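Local coordinates for protein deoxyhypusine hydroxylase (Homo sapiens, PDB 4D50) that hydroxylates the deoxyhypusine side chain of translation factor eIF-5A at a diiron centre, through a peroxo-diiron(III) intermediate, completing the synthesis of hypusine, at residues A183-R188 with R211-Y216; R165-L170 with L199-H204; G147-V152 with G219-E224. All blocks are in the same frame, centred on the assembly; numbering follows the deposited sequence.

Contact 1: A183-R188 with R211-Y216. With FE (Fe (III) ion), chain C; PER (peroxide ion), chain E.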
loop_
_atom_site.group_PDB
_atom_site.type_symbol
_atom_site.label_atom_id
_atom_site.label_comp_id
_atom_site.label_asym_id
_atom_site.label_seq_id
_atom_site.Cartn_x
_atom_site.Cartn_y
_atom_site.Cartn_z
ATOM N N ALA A 183 0.096 -16.461 3.740
ATOM C CA ALA A 183 0.181 -17.387 2.609
ATOM C C ALA A 183 0.317 -16.522 1.342
ATOM O O ALA A 183 1.075 -16.858 0.466
ATOM C CB ALA A 183 -1.079 -18.197 2.540
ATOM N N MET A 184 -0.281 -15.367 1.368
ATOM C CA MET A 184 -0.253 -14.402 0.244
ATOM C C MET A 184 1.208 -13.898 0.063
ATOM O O MET A 184 1.743 -13.900 -1.049
ATOM C CB MET A 184 -1.174 -13.192 0.478
ATOM C CG MET A 184 -1.427 -12.366 -0.770
ATOM S SD MET A 184 -2.239 -10.796 -0.268
ATOM C CE MET A 184 -3.796 -11.339 0.331
ATOM N N PHE A 185 1.870 -13.492 1.150
ATOM C CA PHE A 185 3.241 -13.037 1.053
ATOM C C PHE A 185 4.173 -14.148 0.750
ATOM O O PHE A 185 5.148 -13.933 -0.005
ATOM C CB PHE A 185 3.667 -12.210 2.284
ATOM C CG PHE A 185 2.942 -10.933 2.340
ATOM C CD1 PHE A 185 3.189 -9.949 1.387
ATOM C CD2 PHE A 185 1.949 -10.732 3.282
ATOM C CE1 PHE A 185 2.448 -8.783 1.360
ATOM C CE2 PHE A 185 1.167 -9.584 3.184
ATOM C CZ PHE A 185 1.404 -8.673 2.194
ATOM N N ALA A 186 3.911 -15.372 1.257
ATOM C CA ALA A 186 4.734 -16.531 0.836
ATOM C C ALA A 186 4.616 -16.861 -0.648
ATOM O O ALA A 186 5.599 -17.218 -1.270
ATOM C CB ALA A 186 4.377 -17.768 1.643
ATOM N N LEU A 187 3.474 -16.615 -1.208
ATOM C CA LEU A 187 3.208 -16.860 -2.678
ATOM C C LEU A 187 4.011 -15.886 -3.484
ATOM O O LEU A 187 4.647 -16.261 -4.418
ATOM C CB LEU A 187 1.737 -16.804 -2.974
ATOM C CG LEU A 187 0.979 -18.087 -2.638
ATOM C CD1 LEU A 187 -0.509 -17.826 -2.525
ATOM C CD2 LEU A 187 1.288 -19.174 -3.606
ATOM N N ARG A 188 3.940 -14.619 -3.108
ATOM C CA ARG A 188 4.658 -13.550 -3.747
ATOM C C ARG A 188 6.169 -13.888 -3.744
ATOM O O ARG A 188 6.847 -13.850 -4.775
ATOM C CB ARG A 188 4.346 -12.205 -3.148
ATOM C CG ARG A 188 5.279 -11.138 -3.711
ATOM C CD ARG A 188 5.485 -9.958 -2.746
ATOM N NE ARG A 188 6.190 -10.375 -1.544
ATOM C CZ ARG A 188 6.275 -9.658 -0.425
ATOM N NH1 ARG A 188 5.786 -8.396 -0.339
ATOM N NH2 ARG A 188 6.969 -10.175 0.568
ATOM N N ARG A 211 -8.712 -8.422 -1.278
ATOM C CA ARG A 211 -8.522 -8.324 -2.742
ATOM C C ARG A 211 -7.521 -7.231 -3.093
ATOM O O ARG A 211 -6.720 -7.344 -4.024
ATOM C CB ARG A 211 -9.847 -8.033 -3.443
ATOM C CG ARG A 211 -10.708 -9.284 -3.433
ATOM C CD ARG A 211 -11.890 -9.215 -4.395
ATOM N NE ARG A 211 -12.708 -8.059 -4.228
ATOM C CZ ARG A 211 -13.720 -7.940 -3.336
ATOM N NH1 ARG A 211 -13.961 -8.919 -2.446
ATOM N NH2 ARG A 211 -14.480 -6.814 -3.322
ATOM N N HIS A 212 -7.599 -6.134 -2.400
ATOM C CA HIS A 212 -6.692 -5.048 -2.684
ATOM C C HIS A 212 -5.268 -5.453 -2.416
ATOM O O HIS A 212 -4.370 -5.089 -3.148
ATOM C CB HIS A 212 -7.181 -3.752 -1.968
ATOM C CG HIS A 212 -6.287 -3.139 -0.941
ATOM N ND1 HIS A 212 -6.135 -3.678 0.312
ATOM C CD2 HIS A 212 -5.646 -1.945 -0.903
ATOM C CE1 HIS A 212 -5.295 -2.945 0.998
ATOM N NE2 HIS A 212 -5.027 -1.862 0.311
ATOM N N GLU A 213 -5.059 -6.153 -1.302
ATOM C CA GLU A 213 -3.754 -6.655 -0.994
ATOM C C GLU A 213 -3.232 -7.573 -2.064
ATOM O O GLU A 213 -2.028 -7.528 -2.391
ATOM C CB GLU A 213 -3.753 -7.320 0.393
ATOM C CG GLU A 213 -2.368 -7.442 0.942
ATOM C CD GLU A 213 -1.723 -6.114 1.341
ATOM O OE1 GLU A 213 -2.416 -5.234 1.897
ATOM O OE2 GLU A 213 -0.496 -5.992 1.097
ATOM N N VAL A 214 -4.088 -8.468 -2.556
ATOM C CA VAL A 214 -3.718 -9.340 -3.690
ATOM C C VAL A 214 -3.204 -8.529 -4.856
ATOM O O VAL A 214 -2.135 -8.822 -5.446
ATOM C CB VAL A 214 -4.924 -10.218 -4.084
ATOM C CG1 VAL A 214 -4.656 -11.018 -5.371
ATOM C CG2 VAL A 214 -5.187 -11.227 -2.970
ATOM N N GLY A 215 -3.916 -7.437 -5.130
ATOM C CA GLY A 215 -3.564 -6.472 -6.218
ATOM C C GLY A 215 -2.147 -5.908 -5.958
ATOM O O GLY A 215 -1.304 -5.865 -6.823
ATOM N N TYR A 216 -1.904 -5.442 -4.737
ATOM C CA TYR A 216 -0.607 -4.882 -4.382
ATOM C C TYR A 216 0.522 -5.918 -4.581
ATOM O O TYR A 216 1.545 -5.631 -5.226
ATOM C CB TYR A 216 -0.681 -4.357 -2.925
ATOM C CG TYR A 216 0.631 -3.955 -2.273
ATOM C CD1 TYR A 216 1.401 -4.884 -1.533
ATOM C CD2 TYR A 216 1.099 -2.621 -2.337
ATOM C CE1 TYR A 216 2.621 -4.504 -0.915
ATOM C CE2 TYR A 216 2.283 -2.259 -1.706
ATOM C CZ TYR A 216 3.047 -3.205 -1.028
ATOM O OH TYR A 216 4.226 -2.800 -0.350
HETATM FE FE FE C . -4.046 0.030 1.086
HETATM O O1 PER E . -5.430 1.282 -0.130
HETATM O O2 PER E . -5.815 1.290 -1.624
HETATM O O HOH W 1 -2.713 0.427 -0.543
HETATM O O HOH W 2 -2.444 -1.233 1.849
#
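M184 lays its thioether over the side chain of E213, with SD 3.6 Å from E213 CG. CG of M184 stands anti to the backbone N (chi1 -166°), which sends the chain straight across the gap between the helices; a bend at the last torsion then carries CE to V214, where it meets CG2 at 3.6 Å. The methionine thus spans two consecutive residues of the facing helix, crossing V214 at about a right angle. F185 comes in beside it. Its ring meets the carboxylate edge-on: CZ lies 3.5 Å from E213 OE2, which sits near the ring plane, and ring and carboxylate planes are 58° apart. A carboxylate oxygen at the rim, where the C-H groups carry slight positive charge, is a favourable placement. No hydrogen bond joins the two segments, and all four touching residues are buried.

One residue before E213, H212 turns the other way and binds an iron(III) ion through NE2 at 2.3 Å; H94 and E95 complete the protein ligands of that iron, and the peroxide and two waters also bind it. The packing of M184 and F185 therefore backs the same helical turn that carries a metal ligand.

The two segments run nearly parallel, at 17° with 10.8 Å between axes, and belong to successive HEAT-like repeats, the third and fourth. Helix 163-171 packs against 183-188, where L170 touches M184, while helix 241-254 flanks 211-216 through M242 and E246 at H212.

Contact 2: R165-L170 with L199-H204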
loop_
_atom_site.group_PDB
_atom_site.type_symbol
_atom_site.label_atom_id
_atom_site.label_comp_id
_atom_site.label_asym_id
_atom_site.label_seq_id
_atom_site.Cartn_x
_atom_site.Cartn_y
_atom_site.Cartn_z
ATOM N N ARG A 165 -0.161 -25.904 -1.572
ATOM C CA ARG A 165 -0.594 -25.737 -0.184
ATOM C C ARG A 165 -0.778 -24.251 0.266
ATOM O O ARG A 165 -1.729 -23.933 0.985
ATOM C CB ARG A 165 0.433 -26.388 0.747
ATOM C CG ARG A 165 0.474 -27.913 0.653
ATOM C CD ARG A 165 1.367 -28.458 1.762
ATOM N NE ARG A 165 1.826 -29.854 1.615
ATOM C CZ ARG A 165 3.041 -30.246 1.189
ATOM N NH1 ARG A 165 3.967 -29.376 0.786
ATOM N NH2 ARG A 165 3.327 -31.546 1.123
ATOM N N LEU A 166 0.085 -23.380 -0.218
ATOM C CA LEU A 166 -0.116 -21.916 -0.003
ATOM C C LEU A 166 -1.413 -21.396 -0.655
ATOM O O LEU A 166 -2.165 -20.567 -0.072
ATOM C CB LEU A 166 1.091 -21.129 -0.530
ATOM C CG LEU A 166 2.400 -21.326 0.236
ATOM C CD1 LEU A 166 3.563 -20.755 -0.490
ATOM C CD2 LEU A 166 2.296 -20.751 1.635
ATOM N N ARG A 167 -1.687 -21.884 -1.857
ATOM C CA ARG A 167 -2.889 -21.474 -2.595
ATOM C C ARG A 167 -4.104 -21.901 -1.804
ATOM O O ARG A 167 -5.048 -21.184 -1.636
ATOM C CB ARG A 167 -2.892 -22.084 -3.983
ATOM C CG ARG A 167 -4.183 -21.878 -4.749
ATOM C CD ARG A 167 -4.154 -22.756 -6.002
ATOM N NE ARG A 167 -5.489 -22.731 -6.580
ATOM C CZ ARG A 167 -6.550 -23.398 -6.090
ATOM N NH1 ARG A 167 -6.481 -24.173 -4.989
ATOM N NH2 ARG A 167 -7.722 -23.253 -6.693
ATOM N N GLU A 168 -4.055 -23.107 -1.261
ATOM C CA GLU A 168 -5.215 -23.523 -0.480
ATOM C C GLU A 168 -5.492 -22.644 0.693
ATOM O O GLU A 168 -6.657 -22.298 0.979
ATOM C CB GLU A 168 -5.055 -24.982 -0.017
ATOM C CG GLU A 168 -5.161 -25.984 -1.139
ATOM C CD GLU A 168 -5.167 -27.421 -0.607
ATOM O OE1 GLU A 168 -5.068 -27.601 0.645
ATOM O OE2 GLU A 168 -5.200 -28.376 -1.441
ATOM N N ALA A 169 -4.424 -22.272 1.383
ATOM C CA ALA A 169 -4.520 -21.422 2.561
ATOM C C ALA A 169 -5.057 -20.049 2.200
ATOM O O ALA A 169 -5.972 -19.543 2.820
ATOM C CB ALA A 169 -3.172 -21.292 3.225
ATOM N N LEU A 170 -4.508 -19.490 1.137
ATOM C CA LEU A 170 -4.940 -18.149 0.633
ATOM C C LEU A 170 -6.445 -18.013 0.358
ATOM O O LEU A 170 -7.051 -16.986 0.699
ATOM C CB LEU A 170 -4.138 -17.822 -0.675
ATOM C CG LEU A 170 -4.474 -16.529 -1.399
ATOM C CD1 LEU A 170 -3.833 -15.388 -0.646
ATOM C CD2 LEU A 170 -4.139 -16.500 -2.896
ATOM N N LEU A 199 -2.280 -16.398 -6.753
ATOM C CA LEU A 199 -2.549 -15.074 -6.185
ATOM C C LEU A 199 -3.798 -14.485 -6.873
ATOM O O LEU A 199 -4.736 -14.006 -6.211
ATOM C CB LEU A 199 -1.318 -14.188 -6.308
ATOM C CG LEU A 199 -0.310 -14.425 -5.185
ATOM C CD1 LEU A 199 1.001 -13.774 -5.549
ATOM C CD2 LEU A 199 -0.719 -13.870 -3.808
ATOM N N ALA A 200 -3.827 -14.596 -8.206
ATOM C CA ALA A 200 -4.834 -13.874 -9.004
ATOM C C ALA A 200 -6.220 -14.430 -8.708
ATOM O O ALA A 200 -7.173 -13.685 -8.828
ATOM C CB ALA A 200 -4.540 -13.889 -10.475
ATOM N N GLU A 201 -6.306 -15.701 -8.332
ATOM C CA GLU A 201 -7.585 -16.296 -7.857
ATOM C C GLU A 201 -8.095 -15.551 -6.670
ATOM O O GLU A 201 -9.295 -15.490 -6.455
ATOM C CB GLU A 201 -7.465 -17.781 -7.557
ATOM C CG GLU A 201 -7.101 -18.628 -8.766
ATOM C CD GLU A 201 -6.978 -20.132 -8.428
ATOM O OE1 GLU A 201 -7.941 -20.717 -7.951
ATOM O OE2 GLU A 201 -5.931 -20.714 -8.682
ATOM N N GLY A 202 -7.207 -14.948 -5.845
ATOM C CA GLY A 202 -7.728 -14.174 -4.744
ATOM C C GLY A 202 -8.478 -12.906 -5.113
ATOM O O GLY A 202 -9.147 -12.301 -4.271
ATOM N N LEU A 203 -8.426 -12.495 -6.375
ATOM C CA LEU A 203 -9.190 -11.359 -6.808
ATOM C C LEU A 203 -10.697 -11.675 -6.909
ATOM O O LEU A 203 -11.482 -10.775 -7.102
ATOM C CB LEU A 203 -8.714 -10.804 -8.158
ATOM C CG LEU A 203 -7.309 -10.256 -8.098
ATOM C CD1 LEU A 203 -6.744 -10.074 -9.483
ATOM C CD2 LEU A 203 -7.320 -9.023 -7.294
ATOM N N HIS A 204 -11.036 -12.910 -6.644
ATOM C CA HIS A 204 -12.451 -13.395 -6.698
ATOM C C HIS A 204 -12.969 -13.806 -5.305
ATOM O O HIS A 204 -14.075 -14.324 -5.167
ATOM C CB HIS A 204 -12.540 -14.532 -7.698
ATOM C CG HIS A 204 -12.220 -14.088 -9.076
ATOM N ND1 HIS A 204 -10.994 -14.282 -9.663
ATOM C CD2 HIS A 204 -12.929 -13.317 -9.921
ATOM C CE1 HIS A 204 -10.979 -13.689 -10.851
ATOM N NE2 HIS A 204 -12.130 -13.086 -11.020
#
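R167 grips E201 side-on, NE and NH2 each taking one carboxylate oxygen. The NE bond to OE2 is 2.9 Å and fairly straight (165°), with the oxygen close to the guanidinium plane; the NH2 bond to OE1, at 2.8 Å, is more bent (140°) and its acceptor is tilted from that plane. The two planes are twisted 50° apart: OE1 offers its syn lone pair to NH2, while NE meets OE2 on the syn side but out of the carboxylate plane. Both chains reach for it at length: R167 is extended from CG to NE, and E201 beyond CG.

Beside the charged pair, L170 points toward the other segment and sets CD2 3.9 Å from L199 CA, with the leucine CD2 atoms 4.4 Å apart. G202 lies opposite L170, their CA atoms 7.2 Å apart. The pairing joins helix 163-171 to the end of helix 193-201, which lies in the third HEAT-like repeat of this helical-repeat protein; the backbone continues through 202-204 as a 3-10 segment.

Further out, M184 of helix 177-190 touches L199, and helix 208-221 adds F210 against L170 and V217 and L218 against L199. The carbonyl O of L170 accepts a hydrogen bond from R180 NE.

Contact 3: G147-V152 with G219-E224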
loop_
_atom_site.group_PDB
_atom_site.type_symbol
_atom_site.label_atom_id
_atom_site.label_comp_id
_atom_site.label_asym_id
_atom_site.label_seq_id
_atom_site.Cartn_x
_atom_site.Cartn_y
_atom_site.Cartn_z
ATOM N N GLY A 147 13.417 -10.608 3.343
ATOM C CA GLY A 147 13.073 -11.411 2.207
ATOM C C GLY A 147 13.452 -10.695 0.920
ATOM O O GLY A 147 14.208 -9.729 0.918
ATOM N N PRO A 148 12.938 -11.178 -0.192
ATOM C CA PRO A 148 13.150 -10.623 -1.534
ATOM C C PRO A 148 12.515 -9.274 -1.824
ATOM O O PRO A 148 12.777 -8.696 -2.834
ATOM C CB PRO A 148 12.541 -11.662 -2.451
ATOM C CG PRO A 148 11.634 -12.489 -1.594
ATOM C CD PRO A 148 12.146 -12.419 -0.213
ATOM N N TYR A 149 11.614 -8.787 -0.966
ATOM C CA TYR A 149 11.012 -7.448 -1.130
ATOM C C TYR A 149 11.399 -6.545 0.057
ATOM O O TYR A 149 11.578 -7.011 1.143
ATOM C CB TYR A 149 9.500 -7.588 -1.261
ATOM C CG TYR A 149 9.168 -8.327 -2.562
ATOM C CD1 TYR A 149 9.158 -9.709 -2.593
ATOM C CD2 TYR A 149 9.020 -7.645 -3.746
ATOM C CE1 TYR A 149 8.956 -10.395 -3.782
ATOM C CE2 TYR A 149 8.791 -8.303 -4.917
ATOM C CZ TYR A 149 8.749 -9.690 -4.911
ATOM O OH TYR A 149 8.525 -10.414 -5.977
ATOM N N LEU A 150 11.606 -5.285 -0.209
ATOM C CA LEU A 150 12.117 -4.377 0.806
ATOM C C LEU A 150 10.998 -3.680 1.543
ATOM O O LEU A 150 11.253 -2.996 2.561
ATOM C CB LEU A 150 13.087 -3.365 0.210
ATOM C CG LEU A 150 14.373 -3.952 -0.432
ATOM C CD1 LEU A 150 15.156 -2.921 -1.183
ATOM C CD2 LEU A 150 15.248 -4.672 0.600
ATOM N N SER A 151 9.791 -3.922 1.097
ATOM C CA SER A 151 8.594 -3.420 1.753
ATOM C C SER A 151 8.490 -3.933 3.139
ATOM O O SER A 151 8.926 -5.077 3.434
ATOM C CB SER A 151 7.313 -3.782 0.967
ATOM O OG SER A 151 7.238 -5.151 0.692
ATOM N N VAL A 152 7.836 -3.155 3.993
ATOM C CA VAL A 152 7.378 -3.677 5.244
ATOM C C VAL A 152 5.939 -4.124 5.100
ATOM O O VAL A 152 5.049 -3.296 4.849
ATOM C CB VAL A 152 7.442 -2.599 6.354
ATOM C CG1 VAL A 152 6.983 -3.191 7.707
ATOM C CG2 VAL A 152 8.819 -1.931 6.426
ATOM N N GLY A 219 1.341 -6.500 -8.130
ATOM C CA GLY A 219 2.129 -5.404 -8.606
ATOM C C GLY A 219 3.567 -5.480 -8.155
ATOM O O GLY A 219 4.520 -5.057 -8.872
ATOM N N GLN A 220 3.822 -6.107 -6.987
ATOM C CA GLN A 220 5.205 -6.262 -6.507
ATOM C C GLN A 220 5.878 -7.374 -7.236
ATOM O O GLN A 220 7.048 -7.181 -7.696
ATOM C CB GLN A 220 5.207 -6.599 -5.012
ATOM C CG GLN A 220 4.835 -5.488 -4.097
ATOM C CD GLN A 220 5.135 -5.903 -2.646
ATOM O OE1 GLN A 220 4.593 -6.880 -2.122
ATOM N NE2 GLN A 220 6.044 -5.191 -2.053
ATOM N N LEU A 221 5.178 -8.507 -7.376
ATOM C CA LEU A 221 5.678 -9.704 -8.069
ATOM C C LEU A 221 5.917 -9.354 -9.553
ATOM O O LEU A 221 6.932 -9.754 -10.141
ATOM C CB LEU A 221 4.677 -10.821 -8.026
ATOM C CG LEU A 221 5.051 -12.146 -8.674
ATOM C CD1 LEU A 221 6.416 -12.693 -8.182
ATOM C CD2 LEU A 221 3.973 -13.126 -8.378
ATOM N N GLN A 222 5.043 -8.536 -10.115
ATOM C CA GLN A 222 5.333 -8.012 -11.467
ATOM C C GLN A 222 5.412 -9.118 -12.512
ATOM O O GLN A 222 6.078 -8.942 -13.565
ATOM C CB GLN A 222 6.641 -7.149 -11.475
ATOM C CG GLN A 222 6.385 -5.664 -11.525
ATOM C CD GLN A 222 7.632 -4.839 -11.833
ATOM O OE1 GLN A 222 8.046 -4.011 -11.050
ATOM N NE2 GLN A 222 8.234 -5.064 -12.999
ATOM N N HIS A 223 4.746 -10.250 -12.290
ATOM C CA HIS A 223 4.749 -11.325 -13.233
ATOM C C HIS A 223 3.585 -11.131 -14.212
ATOM O O HIS A 223 2.422 -10.941 -13.813
ATOM C CB HIS A 223 4.592 -12.676 -12.617
ATOM C CG HIS A 223 4.979 -13.792 -13.532
ATOM N ND1 HIS A 223 4.214 -14.194 -14.610
ATOM C CD2 HIS A 223 6.090 -14.563 -13.556
ATOM C CE1 HIS A 223 4.817 -15.177 -15.247
ATOM N NE2 HIS A 223 5.954 -15.430 -14.628
ATOM N N GLU A 224 3.923 -11.187 -15.493
ATOM C CA GLU A 224 2.997 -10.842 -16.555
ATOM C C GLU A 224 1.777 -11.798 -16.684
ATOM O O GLU A 224 0.776 -11.447 -17.312
ATOM C CB GLU A 224 3.814 -10.819 -17.879
ATOM C CG GLU A 224 3.331 -9.892 -18.971
ATOM C CD GLU A 224 4.294 -9.849 -20.165
ATOM O OE1 GLU A 224 5.542 -9.899 -19.961
ATOM O OE2 GLU A 224 3.793 -9.747 -21.320
#
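Y149, the first residue of 147-152 to touch the other segment, directs its ring at the last turn of helix 208-221. CG stands anti to the carbonyl carbon (chi1 -66°), and from there the ring crosses the Q220 side chain at a slant. CE2 lies 3.5 Å from Q220 O, which sits at the ring edge near its plane, and the same CE2 is 4.0 Å from Q220 CB. The ring thus meets the backbone O and CB of Q220 rather than its amide. At the far end of the ring OH reaches L221, 3.6 Å from its CA and 3.8 Å from its CD1. Because the ring spans Q220 and L221, replacing Y149 with an alanine would probably open a gap beside Q220 CB and leave L221 without its cover from the loop.

Two residues on, S151 supplies the hydrogen bond across the segments. Q220 NE2 donates to S151 OG at 3.0 Å and 157°, with the hydroxyl oxygen only 2° out of the amide plane. The glutamine is extended beyond CG, which carries its amide out to the loop. The other end of that amide is also held: OE1 accepts from R188 NH1, while S151 OG is hydrogen-bonded to D153 OD1 as well. R188 in turn packs against Y149 and S151, placing helix 177-190 beside the loop.

With both ends of its amide engaged, Q220 has its flip orientation fixed, NE2 toward the serine and OE1 toward the arginine; the contact thus combines one directional hydrogen bond with the edge of a tyrosine ring set against a backbone carbonyl and its OH against L221, fastening the loop between helices 121-140 and 163-171 onto the fourth HEAT-like repeat.

Contacts 1 and 3 share helix 208-221, with centres about 10 Å apart; contacts 1 and 2 are about 8 Å apart, 2 and 3 about 17 Å. Along the chain the segments of contacts 1 and 2 alternate, and both are nested within the loop closed by contact 3. Helices 163-171, 177-190, 193-201 and 208-221 follow one another: contact 1 joins the third and fourth HEAT-like repeats, contact 2 brings the preceding helix 163-171 onto the third, and contact 3 brings a loop onto the fourth. M184 CG lies 3.5 Å from L199 CD2, joining contacts 1 and 2. Helix 208-221 thus carries an iron ligand while being packed by a neighbouring repeat and by the loop.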